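Local coordinates for 2-keto acid:ferredoxin oxidoreductase subunit alpha (Pyrococcus furiosus, PDB 1YD7), which probably serves as the alpha chain of a 2-oxoglutarate:ferredoxin oxidoreductase, which converts 2-oxoglutarate and CoA to succinyl-CoA and CO2 while reducing ferredoxin, at residues A[40-45]-A[77-82]; A[71-76]-A[92-97]; A[51-56]-A[65-70]. One frame throughout, in Å; residues are numbered along the deposited sequence. Where two conformers were deposited one is given.

Contact 1: A[40-45]-A[77-82]; sequences FYAGYP and IAAAIG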
loop_
_atom_site.group_PDB
_atom_site.type_symbol
_atom_site.label_atom_id
_atom_site.label_comp_id
_atom_site.label_asym_id
_atom_site.label_seq_id
_atom_site.Cartn_x
_atom_site.Cartn_y
_atom_site.Cartn_z
ATOM N N PHE A 40 -6.255 1.094 -7.072
ATOM C CA PHE A 40 -7.395 0.808 -6.278
ATOM C C PHE A 40 -7.001 0.696 -4.825
ATOM O O PHE A 40 -6.112 -0.101 -4.488
ATOM C CB PHE A 40 -8.045 -0.528 -6.725
ATOM C CG PHE A 40 -9.277 -0.831 -5.986
ATOM C CD1 PHE A 40 -10.513 -0.436 -6.488
ATOM C CD2 PHE A 40 -9.222 -1.446 -4.751
ATOM C CE1 PHE A 40 -11.684 -0.693 -5.769
ATOM C CE2 PHE A 40 -10.388 -1.678 -4.012
ATOM C CZ PHE A 40 -11.616 -1.318 -4.530
ATOM N N TYR A 41 -7.708 1.421 -3.959
ATOM C CA TYR A 41 -7.446 1.404 -2.517
ATOM C C TYR A 41 -8.775 1.330 -1.777
ATOM O O TYR A 41 -9.702 2.097 -2.065
ATOM C CB TYR A 41 -6.656 2.670 -2.087
ATOM C CG TYR A 41 -6.363 2.772 -0.587
ATOM C CD1 TYR A 41 -5.156 2.343 -0.062
ATOM C CD2 TYR A 41 -7.284 3.283 0.288
ATOM C CE1 TYR A 41 -4.874 2.427 1.298
ATOM C CE2 TYR A 41 -7.031 3.347 1.649
ATOM C CZ TYR A 41 -5.817 2.927 2.142
ATOM O OH TYR A 41 -5.549 3.019 3.490
ATOM N N ALA A 42 -8.885 0.420 -0.827
ATOM C CA ALA A 42 -10.086 0.331 -0.007
ATOM C C ALA A 42 -9.691 0.344 1.456
ATOM O O ALA A 42 -8.761 -0.363 1.886
ATOM C CB ALA A 42 -10.888 -0.918 -0.344
ATOM N N GLY A 43 -10.382 1.178 2.226
ATOM C CA GLY A 43 -10.097 1.313 3.641
ATOM C C GLY A 43 -11.004 2.334 4.281
ATOM O O GLY A 43 -11.909 2.852 3.635
ATOM N N TYR A 44 -10.757 2.570 5.567
ATOM C CA TYR A 44 -11.392 3.592 6.386
ATOM C C TYR A 44 -10.223 4.391 6.976
ATOM O O TYR A 44 -9.111 3.861 7.069
ATOM C CB TYR A 44 -12.242 2.938 7.499
ATOM C CG TYR A 44 -13.335 3.818 8.133
ATOM C CD1 TYR A 44 -14.326 4.422 7.342
ATOM C CD2 TYR A 44 -13.383 4.006 9.524
ATOM C CE1 TYR A 44 -15.332 5.223 7.900
ATOM N N PRO A 45 -10.441 5.660 7.365
ATOM C CA PRO A 45 -9.438 6.324 8.229
ATOM C C PRO A 45 -8.939 5.499 9.435
ATOM O O PRO A 45 -9.732 4.886 10.146
ATOM C CB PRO A 45 -10.167 7.569 8.708
ATOM C CG PRO A 45 -11.062 7.914 7.550
ATOM C CD PRO A 45 -11.538 6.582 7.002
ATOM N N ILE A 77 -11.020 -5.575 2.498
ATOM C CA ILE A 77 -10.187 -6.621 1.909
ATOM C C ILE A 77 -10.923 -7.356 0.774
ATOM O O ILE A 77 -10.340 -7.569 -0.284
ATOM C CB ILE A 77 -9.613 -7.634 2.988
ATOM C CG1 ILE A 77 -8.795 -8.742 2.328
ATOM C CG2 ILE A 77 -10.692 -8.313 3.791
ATOM C CD1 ILE A 77 -7.602 -8.231 1.574
ATOM N N ALA A 78 -12.201 -7.702 0.987
ATOM C CA ALA A 78 -12.995 -8.371 -0.045
ATOM C C ALA A 78 -13.072 -7.506 -1.298
ATOM O O ALA A 78 -12.899 -8.001 -2.414
ATOM C CB ALA A 78 -14.396 -8.736 0.482
ATOM N N ALA A 79 -13.205 -6.196 -1.095
ATOM C CA ALA A 79 -13.252 -5.241 -2.196
ATOM C C ALA A 79 -11.957 -5.155 -2.959
ATOM O O ALA A 79 -11.974 -5.046 -4.197
ATOM C CB ALA A 79 -13.636 -3.871 -1.676
ATOM N N ALA A 80 -10.828 -5.146 -2.236
ATOM C CA ALA A 80 -9.515 -5.147 -2.893
ATOM C C ALA A 80 -9.272 -6.464 -3.668
ATOM O O ALA A 80 -8.697 -6.455 -4.752
ATOM C CB ALA A 80 -8.408 -4.913 -1.861
ATOM N N ILE A 81 -9.733 -7.584 -3.117
ATOM C CA ILE A 81 -9.690 -8.904 -3.815
ATOM C C ILE A 81 -10.466 -8.900 -5.147
ATOM O O ILE A 81 -9.922 -9.311 -6.184
ATOM C CB ILE A 81 -10.175 -10.076 -2.872
ATOM C CG1 ILE A 81 -9.182 -10.287 -1.721
ATOM C CG2 ILE A 81 -10.339 -11.425 -3.646
ATOM C CD1 ILE A 81 -9.737 -11.165 -0.577
ATOM N N GLY A 82 -11.703 -8.385 -5.135
ATOM C CA GLY A 82 -12.526 -8.306 -6.357
ATOM C C GLY A 82 -11.939 -7.384 -7.416
ATOM O O GLY A 82 -11.886 -7.724 -8.596
#
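The carbonyl oxygen of Ala-42 accepts a hydrogen bond from the hydroxyl of Thr-92 on the neighbouring strand, and the methyl of the same alanine faces helix 73-85. This helix is the connection of a beta-alpha-beta crossover from strand 66-69 to strand 90-95. Strand 40-43 lies between those two strands in the parallel sheet, so the helix passes over it. The axes of strand 40-43 and helix 77-82 are nearly antiparallel, at 165°, and come within 7.7 Å. The arrangement is that of an alpha/beta fold, consistent with the thiamine diphosphate-binding family assigned to this region.

The contact is apolar and small. Alanines on the helix let its backbone approach the strand, and the ring of Phe-40 packs against Ala-79 and Ala-80. With chi1 at -177° this ring stands away from the strand and reaches helix 77-82. CE2 of Phe-40 lies 3.7 Å from CA of Ala-80. The same CE2 of Phe-40 is 3.7 Å from the carbonyl oxygen of Ala-79, which meets the ring obliquely. CZ of Phe-40 is 4.3 Å from CB of Ala-79. The side chain also touches Ala-90 on one neighbouring strand and Val-66 and Ile-68 on the other.

Strand alternation turns Tyr-41 the other way. It packs on Ile-52, Phe-53 and Met-56 of helix 52-59, and the sheet is thus covered on both faces. One step further along the strand, CB of Ala-42 meets CB of Ala-79 at 4.2 Å.

Contact 2: A[71-76]-A[92-97]; sequences EDEIAS and TATSGP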
loop_
_atom_site.group_PDB
_atom_site.type_symbol
_atom_site.label_atom_id
_atom_site.label_comp_id
_atom_site.label_asym_id
_atom_site.label_seq_id
_atom_site.Cartn_x
_atom_site.Cartn_y
_atom_site.Cartn_z
ATOM N N GLU A 71 -16.009 0.944 6.381
ATOM C CA GLU A 71 -15.655 0.789 7.788
ATOM C C GLU A 71 -15.200 -0.620 8.080
ATOM O O GLU A 71 -14.140 -0.817 8.668
ATOM C CB GLU A 71 -16.831 1.114 8.703
ATOM C CG GLU A 71 -17.277 2.563 8.642
ATOM C CD GLU A 71 -17.596 3.155 10.013
ATOM O OE1 GLU A 71 -16.825 2.918 10.979
ATOM O OE2 GLU A 71 -18.612 3.872 10.115
ATOM N N ASP A 72 -16.004 -1.595 7.669
ATOM C CA ASP A 72 -15.728 -2.991 7.975
ATOM C C ASP A 72 -14.425 -3.413 7.304
ATOM O O ASP A 72 -14.206 -3.142 6.120
ATOM C CB ASP A 72 -16.889 -3.877 7.515
ATOM C CG ASP A 72 -16.885 -5.248 8.174
ATOM O OD1 ASP A 72 -15.978 -5.550 8.985
ATOM O OD2 ASP A 72 -17.811 -6.035 7.881
ATOM N N GLU A 73 -13.556 -4.058 8.076
ATOM C CA GLU A 73 -12.263 -4.527 7.574
ATOM C C GLU A 73 -12.455 -5.679 6.579
ATOM O O GLU A 73 -11.786 -5.744 5.557
ATOM C CB GLU A 73 -11.363 -4.966 8.740
ATOM C CG GLU A 73 -10.927 -3.825 9.670
ATOM C CD GLU A 73 -11.872 -3.558 10.872
ATOM O OE1 GLU A 73 -12.945 -4.202 11.003
ATOM O OE2 GLU A 73 -11.520 -2.678 11.703
ATOM N N ILE A 74 -13.384 -6.575 6.891
ATOM C CA ILE A 74 -13.742 -7.681 5.995
ATOM C C ILE A 74 -14.160 -7.192 4.589
ATOM O O ILE A 74 -13.732 -7.744 3.560
ATOM C CB ILE A 74 -14.830 -8.578 6.657
ATOM C CG1 ILE A 74 -14.174 -9.403 7.772
ATOM C CG2 ILE A 74 -15.481 -9.502 5.635
ATOM C CD1 ILE A 74 -15.056 -10.483 8.385
ATOM N N ALA A 75 -14.939 -6.119 4.569
ATOM C CA ALA A 75 -15.405 -5.495 3.341
ATOM C C ALA A 75 -14.287 -4.848 2.528
ATOM O O ALA A 75 -14.256 -4.950 1.304
ATOM C CB ALA A 75 -16.474 -4.469 3.675
ATOM N N SER A 76 -13.363 -4.174 3.206
ATOM C CA SER A 76 -12.272 -3.490 2.523
ATOM C C SER A 76 -11.348 -4.481 1.825
ATOM O O SER A 76 -10.943 -4.246 0.703
ATOM C CB SER A 76 -11.481 -2.625 3.512
ATOM O OG SER A 76 -12.323 -1.597 4.009
ATOM N N THR A 92 -5.282 -2.490 0.542
ATOM C CA THR A 92 -6.117 -2.050 1.636
ATOM C C THR A 92 -5.202 -1.816 2.834
ATOM O O THR A 92 -4.053 -2.257 2.826
ATOM C CB THR A 92 -7.250 -3.078 1.958
ATOM O OG1 THR A 92 -8.004 -2.636 3.104
ATOM C CG2 THR A 92 -6.691 -4.492 2.225
ATOM N N ALA A 93 -5.711 -1.102 3.837
ATOM C CA ALA A 93 -4.962 -0.760 5.049
ATOM C C ALA A 93 -5.801 -0.964 6.292
ATOM O O ALA A 93 -6.929 -0.519 6.350
ATOM C CB ALA A 93 -4.463 0.674 5.001
ATOM N N THR A 94 -5.234 -1.640 7.287
ATOM C CA THR A 94 -5.937 -1.896 8.542
ATOM C C THR A 94 -5.016 -1.644 9.732
ATOM O O THR A 94 -3.814 -1.427 9.563
ATOM C CB THR A 94 -6.546 -3.324 8.590
ATOM O OG1 THR A 94 -7.234 -3.495 9.834
ATOM C CG2 THR A 94 -5.477 -4.419 8.417
ATOM N N SER A 95 -5.603 -1.639 10.929
ATOM C CA SER A 95 -4.867 -1.308 12.154
ATOM C C SER A 95 -5.295 -2.183 13.337
ATOM O O SER A 95 -6.461 -2.558 13.449
ATOM C CB SER A 95 -5.049 0.179 12.497
ATOM O OG SER A 95 -3.973 0.650 13.292
ATOM N N GLY A 96 -4.330 -2.516 14.194
ATOM C CA GLY A 96 -4.588 -3.259 15.429
ATOM C C GLY A 96 -5.348 -4.566 15.238
ATOM O O GLY A 96 -4.804 -5.509 14.648
ATOM N N PRO A 97 -6.614 -4.628 15.715
ATOM C CA PRO A 97 -7.387 -5.870 15.593
ATOM C C PRO A 97 -7.813 -6.176 14.155
ATOM O O PRO A 97 -7.995 -7.340 13.795
ATOM C CB PRO A 97 -8.635 -5.615 16.462
ATOM C CG PRO A 97 -8.409 -4.311 17.154
ATOM C CD PRO A 97 -7.406 -3.559 16.353
#
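Ser-76 and Thr-92 meet where the first turn of helix 73-85 lies over strand 90-95, the strand that the helix leads into. The contact therefore belongs to the second half of a beta-alpha-beta crossover, at the C-terminal ends of the sheet's strands. It has two points of touch, one helical turn apart.

At the first, CB of Ser-76 sits 3.5 Å from OG1 of Thr-92. The two hydroxyls do not pair with each other. OG of Ser-76 lies beside its own backbone N (chi1 -64°) and turns back along the helix. There it donates to the carbonyl oxygen of Asp-72 at 3.2 Å, tilted 29° from the carbonyl plane. The backbone N of Ser-76 binds this same Asp-72 oxygen, also at 3.2 Å, from the opposite face. Two bonds thus grip one oxygen, and the methylene of Ser-76 is what the strand meets.

OG1 of Thr-92 is anti to the backbone N (chi1 177°). In this position it reaches the carbonyl oxygen of Ala-42 on the adjacent strand, its strongest polar partner.

Asp-72 is the N-cap of the helix. Its OD1 takes a weak bond from N of Ile-74, 3.5 Å long.

The second touch joins Glu-73 and Thr-94, whose side chains cross at about a right angle. The glutamate bends at chi2, and its aliphatic part rather than its carboxylate faces the threonine. Met-102 of helix 98-102 lies against both residues. The nearest approach is between CG of Glu-73 and OG1 of Thr-94, at 3.7 Å.

Contact 3: A[51-56]-A[65-70]; sequences EIFEAM and GVVIQM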
loop_
_atom_site.group_PDB
_atom_site.type_symbol
_atom_site.label_atom_id
_atom_site.label_comp_id
_atom_site.label_asym_id
_atom_site.label_seq_id
_atom_site.Cartn_x
_atom_site.Cartn_y
_atom_site.Cartn_z
ATOM N N GLU A 51 -1.940 8.032 8.468
ATOM C CA GLU A 51 -2.464 9.083 7.612
ATOM C C GLU A 51 -2.624 8.644 6.152
ATOM O O GLU A 51 -2.827 9.473 5.268
ATOM C CB GLU A 51 -1.521 10.305 7.647
ATOM C CG GLU A 51 -0.990 10.709 9.031
ATOM C CD GLU A 51 -2.070 10.811 10.109
ATOM O OE1 GLU A 51 -3.206 11.225 9.769
ATOM O OE2 GLU A 51 -1.778 10.452 11.288
ATOM N N ILE A 52 -2.515 7.351 5.886
ATOM C CA ILE A 52 -2.515 6.859 4.501
ATOM C C ILE A 52 -3.832 7.025 3.762
ATOM O O ILE A 52 -3.844 7.319 2.571
ATOM C CB ILE A 52 -1.981 5.396 4.395
ATOM C CG1 ILE A 52 -2.000 4.954 2.947
ATOM C CG2 ILE A 52 -2.770 4.454 5.234
ATOM C CD1 ILE A 52 -1.055 3.896 2.671
ATOM N N PHE A 53 -4.952 6.883 4.452
ATOM C CA PHE A 53 -6.245 7.028 3.782
ATOM C C PHE A 53 -6.344 8.384 3.069
ATOM O O PHE A 53 -6.698 8.461 1.867
ATOM C CB PHE A 53 -7.414 6.843 4.759
ATOM C CG PHE A 53 -8.743 6.967 4.101
ATOM C CD1 PHE A 53 -9.433 5.834 3.672
ATOM C CD2 PHE A 53 -9.289 8.233 3.842
ATOM C CE1 PHE A 53 -10.655 5.958 3.022
ATOM C CE2 PHE A 53 -10.497 8.365 3.186
ATOM C CZ PHE A 53 -11.186 7.223 2.772
ATOM N N GLU A 54 -6.028 9.452 3.810
ATOM C CA GLU A 54 -6.147 10.827 3.303
ATOM C C GLU A 54 -5.219 11.104 2.148
ATOM O O GLU A 54 -5.550 11.872 1.261
ATOM C CB GLU A 54 -5.892 11.860 4.412
ATOM C CG GLU A 54 -6.930 11.838 5.517
ATOM N N ALA A 55 -4.031 10.519 2.161
ATOM C CA ALA A 55 -3.095 10.743 1.058
ATOM C C ALA A 55 -3.636 10.073 -0.200
ATOM O O ALA A 55 -3.613 10.669 -1.266
ATOM C CB ALA A 55 -1.714 10.212 1.414
HETATM N N MSE A 56 -4.157 8.849 -0.049
HETATM C CA MSE A 56 -4.769 8.092 -1.164
HETATM C C MSE A 56 -6.072 8.752 -1.648
HETATM O O MSE A 56 -6.287 8.892 -2.862
HETATM C CB MSE A 56 -5.020 6.630 -0.755
HETATM C CG MSE A 56 -3.754 5.868 -0.379
HETATM SE SE MSE A 56 -2.434 5.828 -1.840
HETATM C CE MSE A 56 -2.946 4.073 -2.725
ATOM N N GLY A 65 -7.551 6.720 -10.367
ATOM C CA GLY A 65 -7.625 5.612 -9.465
ATOM C C GLY A 65 -8.801 5.837 -8.562
ATOM O O GLY A 65 -9.488 6.854 -8.669
ATOM N N VAL A 66 -8.983 4.914 -7.627
ATOM C CA VAL A 66 -10.220 4.757 -6.896
ATOM C C VAL A 66 -9.832 4.599 -5.460
ATOM O O VAL A 66 -8.919 3.822 -5.154
ATOM C CB VAL A 66 -10.931 3.426 -7.390
ATOM C CG1 VAL A 66 -12.007 2.952 -6.445
ATOM C CG2 VAL A 66 -11.500 3.595 -8.790
ATOM N N VAL A 67 -10.519 5.318 -4.578
ATOM C CA VAL A 67 -10.525 5.039 -3.154
ATOM C C VAL A 67 -11.965 4.711 -2.757
ATOM O O VAL A 67 -12.867 5.501 -2.985
ATOM C CB VAL A 67 -10.013 6.242 -2.326
ATOM C CG1 VAL A 67 -10.056 5.953 -0.837
ATOM C CG2 VAL A 67 -8.613 6.568 -2.750
ATOM N N ILE A 68 -12.168 3.540 -2.188
ATOM C CA ILE A 68 -13.461 3.126 -1.707
ATOM C C ILE A 68 -13.352 3.174 -0.190
ATOM O O ILE A 68 -12.402 2.664 0.392
ATOM C CB ILE A 68 -13.819 1.685 -2.225
ATOM C CG1 ILE A 68 -13.989 1.683 -3.741
ATOM C CG2 ILE A 68 -15.095 1.140 -1.589
ATOM C CD1 ILE A 68 -14.832 2.817 -4.292
ATOM N N GLN A 69 -14.310 3.811 0.454
ATOM C CA GLN A 69 -14.277 3.946 1.889
ATOM C C GLN A 69 -15.227 2.929 2.495
ATOM O O GLN A 69 -16.390 2.882 2.137
ATOM C CB GLN A 69 -14.646 5.373 2.295
ATOM C CG GLN A 69 -14.761 5.544 3.793
ATOM C CD GLN A 69 -14.770 6.995 4.230
ATOM O OE1 GLN A 69 -14.597 7.913 3.420
ATOM N NE2 GLN A 69 -14.968 7.208 5.524
HETATM N N MSE A 70 -14.733 2.101 3.403
HETATM C CA MSE A 70 -15.559 1.072 4.008
HETATM C C MSE A 70 -15.093 0.834 5.421
HETATM O O MSE A 70 -13.921 0.539 5.629
HETATM C CB MSE A 70 -15.455 -0.222 3.206
HETATM C CG MSE A 70 -16.652 -0.484 2.314
HETATM SE SE MSE A 70 -16.255 -1.660 0.782
HETATM C CE MSE A 70 -18.137 -1.730 0.125
#
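In the beta-alpha-beta unit of strand 40-43, helix 52-59 and strand 66-69, Phe-53 and Met-56 of the helix pack on Val-67 and Gln-69 of the closing strand. Val-67 points at the helix and uses both methyls. CG1 of Val-67 reaches CE1 of Phe-53 at 3.9 Å. CG2 lies against Met-56, which is built as selenomethionine. CG2 of Val-67 is 3.3 Å from the carbonyl oxygen of Met-56 and 4.1 Å from CB of Met-56. The rest of the Met-56 side chain bends away and packs on Tyr-41 and Ala-30.

The ring of Phe-53 bridges helix and strand: the axes of helix 52-56 and strand 66-69 come no closer than 9.7 Å, their directions 137° apart. A chi1 of -179° swings the ring out from the helix towards the sheet. Strand 66-69 is an outermost strand of the parallel sheet within this chain, so the contact grades from the buried Met-56 to the exposed Gln-69.

Gln-69 runs extended past the end of the ring. Its OE1 is 3.5 Å from CZ of Phe-53. Ring and amide planes are 71° apart. Pro-45 touches both residues. Cutting Phe-53 back to an alanine would probably open a gap between helix and strand, leaving CG1 of Val-67 without its aromatic partner and the Gln-69 side chain freer to turn. Nearer the strand backbone, CB of Gln-69 lies 4.0 Å from CZ of Phe-53.

Contacts 1 and 2 both use helix 73-85 and lie on one face of the parallel sheet; contact 3 uses helix 52-59 on the other. Contact 2 is buried, with hydroxyls from both the helix start and the strand. Contacts 1 and 3 are partly buried and mainly apolar, and contact 3 runs out to an exposed glutamine at the sheet edge. Strand 40-43 lies between strands 66-69 and 90-95 and, hydrogen-bonded to both, ties contact 1 to the other two. CB of Ala-42 packs on the carbonyl oxygen of Ser-76, where contacts 1 and 2 touch. The backbone bond from N of Ile-68 to O of Tyr-41 links contacts 1 and 3.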